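Local coordinates for glycine betaine, L-proline ABC transporter, glycine/betaine/L-proline-binding protein (ProX) (Borrelia burgdorferi, PDB 3TMG) that binds glycine betaine in a cleft and probably delivers it to an ABC transporter in the cell membrane, at residues A[100-105]-A[201-206]; A[138-143]-A[153-158]; A[239-244]-A[257-262]. All blocks are in the same frame, centred on the assembly; numbering follows the deposited sequence.

Interaction 1 (A[100-105]-A[201-206]). With EDO (1,2-ethanediol), chain F.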
# COMPACT_ATOMS: atom_id res chain seq x y z
N GLN A 100 -10.03 -2.07 0.06
CA GLN A 100 -9.95 -1.15 1.20
C GLN A 100 -11.37 -0.97 1.72
O GLN A 100 -12.34 -1.15 0.99
CB GLN A 100 -9.32 0.22 0.78
CG GLN A 100 -10.02 0.85 -0.44
CD GLN A 100 -9.75 2.33 -0.67
OE1 GLN A 100 -8.80 2.91 -0.12
NE2 GLN A 100 -10.57 2.96 -1.54
N GLY A 101 -11.50 -0.70 3.02
CA GLY A 101 -12.84 -0.51 3.56
C GLY A 101 -12.83 -0.27 5.07
O GLY A 101 -11.76 -0.10 5.67
N PHE A 102 -14.04 -0.21 5.64
CA PHE A 102 -14.27 0.07 7.03
C PHE A 102 -14.17 -1.29 7.73
O PHE A 102 -14.79 -2.28 7.30
CB PHE A 102 -15.70 0.61 7.18
CG PHE A 102 -15.90 2.07 6.81
CD1 PHE A 102 -15.31 2.65 5.70
CD2 PHE A 102 -16.73 2.86 7.60
CE1 PHE A 102 -15.56 3.98 5.35
CE2 PHE A 102 -16.97 4.20 7.29
CZ PHE A 102 -16.39 4.76 6.14
N VAL A 103 -13.41 -1.34 8.81
CA VAL A 103 -13.13 -2.57 9.50
C VAL A 103 -13.43 -2.44 10.98
O VAL A 103 -13.10 -1.42 11.63
CB VAL A 103 -11.64 -2.96 9.30
CG1 VAL A 103 -11.21 -4.09 10.24
CG2 VAL A 103 -11.40 -3.36 7.84
N VAL A 104 -14.08 -3.47 11.51
CA VAL A 104 -14.33 -3.59 12.95
C VAL A 104 -13.90 -4.99 13.40
O VAL A 104 -13.86 -5.90 12.59
CB VAL A 104 -15.84 -3.38 13.27
CG1 VAL A 104 -16.28 -1.94 12.90
CG2 VAL A 104 -16.68 -4.45 12.57
N PRO A 105 -13.62 -5.18 14.71
CA PRO A 105 -13.47 -6.51 15.28
C PRO A 105 -14.72 -7.30 15.00
O PRO A 105 -15.84 -6.75 15.00
CB PRO A 105 -13.35 -6.23 16.78
CG PRO A 105 -12.75 -4.87 16.84
CD PRO A 105 -13.45 -4.13 15.73
N LEU A 201 -20.49 0.96 -2.88
CA LEU A 201 -19.12 0.71 -3.36
C LEU A 201 -18.26 1.98 -3.39
O LEU A 201 -17.46 2.16 -4.27
CB LEU A 201 -19.12 0.04 -4.76
CG LEU A 201 -18.02 -1.01 -4.99
CD1 LEU A 201 -18.31 -2.22 -4.11
CD2 LEU A 201 -17.97 -1.41 -6.46
N ILE A 202 -18.46 2.88 -2.43
CA ILE A 202 -17.65 4.08 -2.38
C ILE A 202 -16.14 3.73 -2.21
O ILE A 202 -15.27 4.41 -2.75
CB ILE A 202 -18.16 5.01 -1.25
CG1 ILE A 202 -19.68 5.23 -1.39
CG2 ILE A 202 -17.36 6.32 -1.21
CD1 ILE A 202 -20.15 5.93 -2.68
N MET A 203 -15.85 2.67 -1.46
CA MET A 203 -14.47 2.26 -1.24
C MET A 203 -13.89 1.45 -2.41
O MET A 203 -12.68 1.09 -2.40
CB MET A 203 -14.34 1.43 0.04
CG MET A 203 -14.93 2.08 1.31
SD MET A 203 -14.04 3.58 1.72
CE MET A 203 -12.42 2.98 2.19
N GLY A 204 -14.72 1.15 -3.41
CA GLY A 204 -14.22 0.43 -4.61
C GLY A 204 -14.43 -1.07 -4.49
O GLY A 204 -14.72 -1.59 -3.42
N GLY A 205 -14.33 -1.78 -5.62
CA GLY A 205 -14.36 -3.26 -5.58
C GLY A 205 -12.95 -3.76 -5.33
O GLY A 205 -12.15 -3.11 -4.63
N ILE A 206 -12.63 -4.94 -5.87
CA ILE A 206 -11.32 -5.55 -5.67
C ILE A 206 -10.43 -4.88 -6.72
O ILE A 206 -10.78 -4.88 -7.90
CB ILE A 206 -11.45 -7.09 -5.83
CG1 ILE A 206 -12.51 -7.60 -4.85
CG2 ILE A 206 -10.11 -7.80 -5.73
CD1 ILE A 206 -13.18 -8.88 -5.28
C1 EDO F . -8.18 -6.27 -10.25
O1 EDO F . -9.23 -5.28 -10.25
C2 EDO F . -8.93 -7.58 -10.42
O2 EDO F . -9.27 -8.09 -9.12
O HOH W 1 -11.41 -1.45 -2.65
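Met203 meets Gln100, Gly101 and Phe102 in two ways: through a polar grip on its backbone carbonyl and through the packing of its side chain. In the first, Gln100 NE2 donates to Met203 O over 2.9 Å, with a nearly straight N-H...O angle of 163°. The carbonyl oxygen lies in the glutamine amide plane, but the donor stands above the carbonyl plane rather than on a lone pair. A water also donates to Met203 O and to Gly205 O while accepting from Gln100 N, so this carbonyl has two donors. The second kind is apolar. Bends at chi2 and chi3 fold Met203 so that Met203 CE settles 3.8 Å from Gly101 CA, where the bare CA leaves the methyl more room against the strand backbone. Met203 SD then meets the edge of the Phe102 ring, 4.0 Å from Phe102 CE1, a Met-aromatic contact suited to a polarisable sulfur. Asp198 accepts from the amides of Ile202 and Met203, which probably helps to hold the turn 201-204. Because Gln100 OE1 is hydrogen-bonded to Thr136, a glycine betaine-binding residue, the amide is held at both ends; its side chain, itself about 4 Å from the bound betaine at nearest atoms, probably helps to position Thr136.

Interaction 2 (A[138-143]-A[153-158])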
# COMPACT_ATOMS: atom_id res chain seq x y z
N ILE A 138 -8.37 9.61 2.29
CA ILE A 138 -9.23 10.46 1.47
C ILE A 138 -10.59 9.79 1.18
O ILE A 138 -11.69 10.38 1.41
CB ILE A 138 -8.53 10.85 0.15
CG1 ILE A 138 -7.26 11.70 0.45
CG2 ILE A 138 -9.53 11.58 -0.78
CD1 ILE A 138 -6.52 12.21 -0.79
N VAL A 139 -10.55 8.55 0.70
CA VAL A 139 -11.80 7.88 0.27
C VAL A 139 -12.66 7.53 1.50
O VAL A 139 -13.87 7.60 1.47
CB VAL A 139 -11.53 6.61 -0.57
CG1 VAL A 139 -12.86 5.99 -0.98
CG2 VAL A 139 -10.77 7.02 -1.86
N THR A 140 -12.01 7.20 2.59
CA THR A 140 -12.74 6.98 3.86
C THR A 140 -13.55 8.24 4.27
O THR A 140 -14.71 8.15 4.66
CB THR A 140 -11.76 6.64 4.98
OG1 THR A 140 -11.18 5.35 4.71
CG2 THR A 140 -12.51 6.58 6.31
N GLU A 141 -12.92 9.40 4.21
CA GLU A 141 -13.63 10.65 4.51
C GLU A 141 -14.79 10.86 3.52
O GLU A 141 -15.88 11.31 3.91
CB GLU A 141 -12.67 11.83 4.46
CG GLU A 141 -13.31 13.15 4.83
CD GLU A 141 -12.42 14.32 4.48
OE1 GLU A 141 -11.40 14.12 3.79
OE2 GLU A 141 -12.74 15.45 4.92
N GLN A 142 -14.57 10.52 2.25
CA GLN A 142 -15.66 10.65 1.27
C GLN A 142 -16.82 9.68 1.59
O GLN A 142 -18.00 10.05 1.47
CB GLN A 142 -15.11 10.45 -0.16
CG GLN A 142 -14.15 11.57 -0.57
CD GLN A 142 -13.40 11.32 -1.88
OE1 GLN A 142 -13.20 10.19 -2.30
NE2 GLN A 142 -12.97 12.40 -2.52
N ALA A 143 -16.49 8.45 2.01
CA ALA A 143 -17.51 7.46 2.45
C ALA A 143 -18.30 7.90 3.71
O ALA A 143 -19.54 7.78 3.77
CB ALA A 143 -16.86 6.09 2.69
N TYR A 153 -19.12 10.51 13.49
CA TYR A 153 -17.78 9.90 13.57
C TYR A 153 -16.70 10.87 13.14
O TYR A 153 -16.64 11.27 11.99
CB TYR A 153 -17.69 8.62 12.73
CG TYR A 153 -18.58 7.52 13.23
CD1 TYR A 153 -19.97 7.54 12.96
CD2 TYR A 153 -18.07 6.45 13.98
CE1 TYR A 153 -20.80 6.53 13.43
CE2 TYR A 153 -18.89 5.43 14.45
CZ TYR A 153 -20.24 5.47 14.16
OH TYR A 153 -21.07 4.47 14.65
N GLU A 154 -15.80 11.21 14.03
CA GLU A 154 -14.67 12.03 13.65
C GLU A 154 -13.58 11.13 13.11
O GLU A 154 -13.14 10.20 13.78
CB GLU A 154 -14.20 12.83 14.86
CG GLU A 154 -12.84 13.49 14.71
CD GLU A 154 -12.24 13.92 16.07
OE1 GLU A 154 -12.91 13.77 17.14
OE2 GLU A 154 -11.08 14.39 16.06
N LEU A 155 -13.13 11.39 11.88
CA LEU A 155 -12.07 10.61 11.30
C LEU A 155 -10.74 11.18 11.77
O LEU A 155 -10.45 12.38 11.53
CB LEU A 155 -12.16 10.62 9.77
CG LEU A 155 -10.98 10.05 9.02
CD1 LEU A 155 -10.78 8.55 9.33
CD2 LEU A 155 -11.13 10.27 7.52
N VAL A 156 -9.93 10.35 12.42
CA VAL A 156 -8.68 10.83 13.05
C VAL A 156 -7.49 10.46 12.18
O VAL A 156 -7.26 9.27 11.94
CB VAL A 156 -8.44 10.20 14.44
CG1 VAL A 156 -7.23 10.84 15.12
CG2 VAL A 156 -9.66 10.30 15.33
N PRO A 157 -6.71 11.46 11.74
CA PRO A 157 -5.50 11.02 11.06
C PRO A 157 -4.38 10.59 12.07
O PRO A 157 -4.28 11.14 13.16
CB PRO A 157 -5.09 12.27 10.24
CG PRO A 157 -5.60 13.42 11.06
CD PRO A 157 -6.85 12.94 11.76
N SER A 158 -3.60 9.59 11.71
CA SER A 158 -2.40 9.26 12.47
C SER A 158 -1.43 8.59 11.52
O SER A 158 -0.78 9.27 10.72
CB SER A 158 -2.71 8.42 13.73
OG SER A 158 -3.25 7.13 13.45
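No aromatic ring enters where Leu155 meets Thr140 and Glu141, and the flat carboxylate of Glu141 presents neither face nor edge to the leucine; the side-chain contacts are between aliphatic carbons. Leu155 carries them with both methyls. Its CG stands opposite the backbone N about the first bond (chi1 169°), which extends the isobutyl group from the strand toward the helix. There Leu155 CD1 comes within 4.0 Å of Thr140 CG2, and Leu155 CD2 touches the same methyl at 4.1 Å. Leu155 CD2 also lies 3.8 Å from Glu141 CB, where the glutamate begins, so the acidic end can stay at the exposed surface while its aliphatic root shields the leucine. Threonine suits its buried place because its two branches divide the work: CG2 faces Leu155, while OG1 is hydrogen-bonded to the carbonyl of Thr136 one turn earlier in the helix. Leu155 is further covered by Gln137 and Leu144 of helix 135-146, and Thr140 by Met127 of strand 126-128. The contact thus packs the helix of a beta-alpha-beta unit against its second strand. It is a small, partly buried apolar contact, with shape rather than directed bonds setting the fit and the hydroxyl of Thr140 satisfied within its own helix.

Interaction 3 (A[239-244]-A[257-262])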
# COMPACT_ATOMS: atom_id res chain seq x y z
N LEU A 239 2.70 -11.34 1.97
CA LEU A 239 2.17 -11.44 3.35
C LEU A 239 3.21 -11.91 4.37
O LEU A 239 3.33 -11.27 5.41
CB LEU A 239 0.83 -12.23 3.48
CG LEU A 239 -0.39 -11.47 2.89
CD1 LEU A 239 -1.59 -12.38 2.74
CD2 LEU A 239 -0.77 -10.29 3.81
N PRO A 240 3.97 -12.99 4.08
CA PRO A 240 4.98 -13.37 5.05
C PRO A 240 6.01 -12.26 5.30
O PRO A 240 6.52 -12.11 6.43
CB PRO A 240 5.68 -14.53 4.35
CG PRO A 240 4.52 -15.24 3.68
CD PRO A 240 3.78 -14.06 3.07
N LEU A 241 6.34 -11.53 4.23
CA LEU A 241 7.34 -10.48 4.34
C LEU A 241 6.81 -9.30 5.16
O LEU A 241 7.55 -8.78 6.02
CB LEU A 241 7.85 -10.04 2.97
CG LEU A 241 8.92 -8.93 2.96
CD1 LEU A 241 10.14 -9.33 3.83
CD2 LEU A 241 9.37 -8.62 1.53
N MET A 242 5.57 -8.86 4.88
CA MET A 242 4.96 -7.76 5.66
C MET A 242 4.89 -8.17 7.16
O MET A 242 5.25 -7.40 8.06
CB MET A 242 3.54 -7.45 5.14
CG MET A 242 3.47 -6.84 3.73
SD MET A 242 1.70 -6.63 3.32
CE MET A 242 1.13 -5.78 4.83
N ASP A 243 4.49 -9.43 7.39
CA ASP A 243 4.35 -9.95 8.77
C ASP A 243 5.72 -9.97 9.50
O ASP A 243 5.85 -9.51 10.66
CB ASP A 243 3.70 -11.34 8.74
CG ASP A 243 3.52 -11.90 10.13
OD1 ASP A 243 2.69 -11.35 10.90
OD2 ASP A 243 4.21 -12.87 10.47
N LYS A 244 6.73 -10.47 8.81
CA LYS A 244 8.10 -10.59 9.35
C LYS A 244 8.66 -9.20 9.69
O LYS A 244 9.25 -9.03 10.77
CB LYS A 244 9.02 -11.34 8.36
CG LYS A 244 10.49 -11.52 8.76
CD LYS A 244 11.19 -12.49 7.78
CE LYS A 244 12.73 -12.47 7.85
NZ LYS A 244 13.25 -12.79 9.20
N VAL A 257 16.87 -8.28 1.49
CA VAL A 257 18.03 -9.02 1.02
C VAL A 257 17.74 -10.53 1.13
O VAL A 257 17.94 -11.27 0.15
CB VAL A 257 19.31 -8.62 1.78
CG1 VAL A 257 20.46 -9.57 1.44
CG2 VAL A 257 19.67 -7.18 1.45
N GLU A 258 17.30 -10.99 2.30
CA GLU A 258 16.91 -12.40 2.51
C GLU A 258 15.81 -12.86 1.53
O GLU A 258 15.91 -13.95 0.95
CB GLU A 258 16.44 -12.68 3.95
CG GLU A 258 17.47 -12.35 5.01
CD GLU A 258 16.97 -12.64 6.43
OE1 GLU A 258 16.21 -13.63 6.60
OE2 GLU A 258 17.33 -11.88 7.37
N PHE A 259 14.78 -12.04 1.34
CA PHE A 259 13.69 -12.38 0.39
C PHE A 259 14.22 -12.67 -1.02
O PHE A 259 13.85 -13.67 -1.66
CB PHE A 259 12.66 -11.23 0.32
CG PHE A 259 11.58 -11.48 -0.67
CD1 PHE A 259 11.76 -11.14 -2.00
CD2 PHE A 259 10.37 -12.00 -0.27
CE1 PHE A 259 10.75 -11.41 -2.95
CE2 PHE A 259 9.34 -12.22 -1.19
CZ PHE A 259 9.52 -11.93 -2.54
N VAL A 260 15.12 -11.82 -1.49
CA VAL A 260 15.69 -11.95 -2.84
C VAL A 260 16.55 -13.24 -2.97
O VAL A 260 16.47 -13.93 -4.00
CB VAL A 260 16.46 -10.67 -3.23
CG1 VAL A 260 17.34 -10.89 -4.48
CG2 VAL A 260 15.48 -9.52 -3.48
N GLU A 261 17.32 -13.55 -1.92
CA GLU A 261 18.09 -14.81 -1.84
C GLU A 261 17.18 -16.05 -1.83
O GLU A 261 17.49 -17.03 -2.52
CB GLU A 261 19.03 -14.79 -0.63
N LYS A 262 16.08 -15.99 -1.08
CA LYS A 262 15.15 -17.10 -0.91
C LYS A 262 14.19 -17.31 -2.09
O LYS A 262 13.68 -18.39 -2.27
CB LYS A 262 14.30 -16.91 0.37
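Leu241 and Phe259 reach one another because each has its CG opposite the backbone N, with chi1 at -179° and 177°, so both side chains extend toward one another between the helices. They cross at about a right angle, Leu241 CD2 lying 4.0 Å from Phe259 CD2 and approaching the ring obliquely. A branched leucine and a large flat ring suit this place, since together they span backbones whose nearest alpha carbons, those of Leu241 and Phe259, are 7.7 Å apart. Beside this buried pair runs a more polar border. Lys244 extends as far as CE and then bends (chi4 58°). Lys244 CE lies 3.9 Å from Glu258 OE1. Lys244 NZ is 4.0 Å from Glu258 OE1, too far for a salt bridge, though the opposite charges probably attract weakly. The ammonium group has its salt bridge with Glu248 instead. Long flexible chains suit this edge, where their charged ends can find partners such as Glu248. Asn255 of the second helix touches both Leu241 and Lys244. In the fold the contact joins helices 235-247 and 252-262 across a short connection, and helix 26-41 packs against both, with Ala30 and Val34 on Leu241 and Val37 on Val257 and Val260.

How the interactions relate
From the N terminus, the chain first reaches the strand of 100-105, and interaction 1 closes a long loop only when 201-206 returns to it. Interaction 2 falls wholly within that loop, closing a short excursion between helix 135-146 and strand 154-156. The two touch in space: Met203 packs on Val139 and Thr140, and Phe102 on Ala143, so helix 135-146 packs on strand 154-156 and also on the strand and turn of interaction 1, next to the betaine pocket. Interaction 3 follows in series, joining two helices that follow one another in sequence. Its centre lies about 32 Å from that of interaction 2, across the chain's centre, and it touches neither of the others.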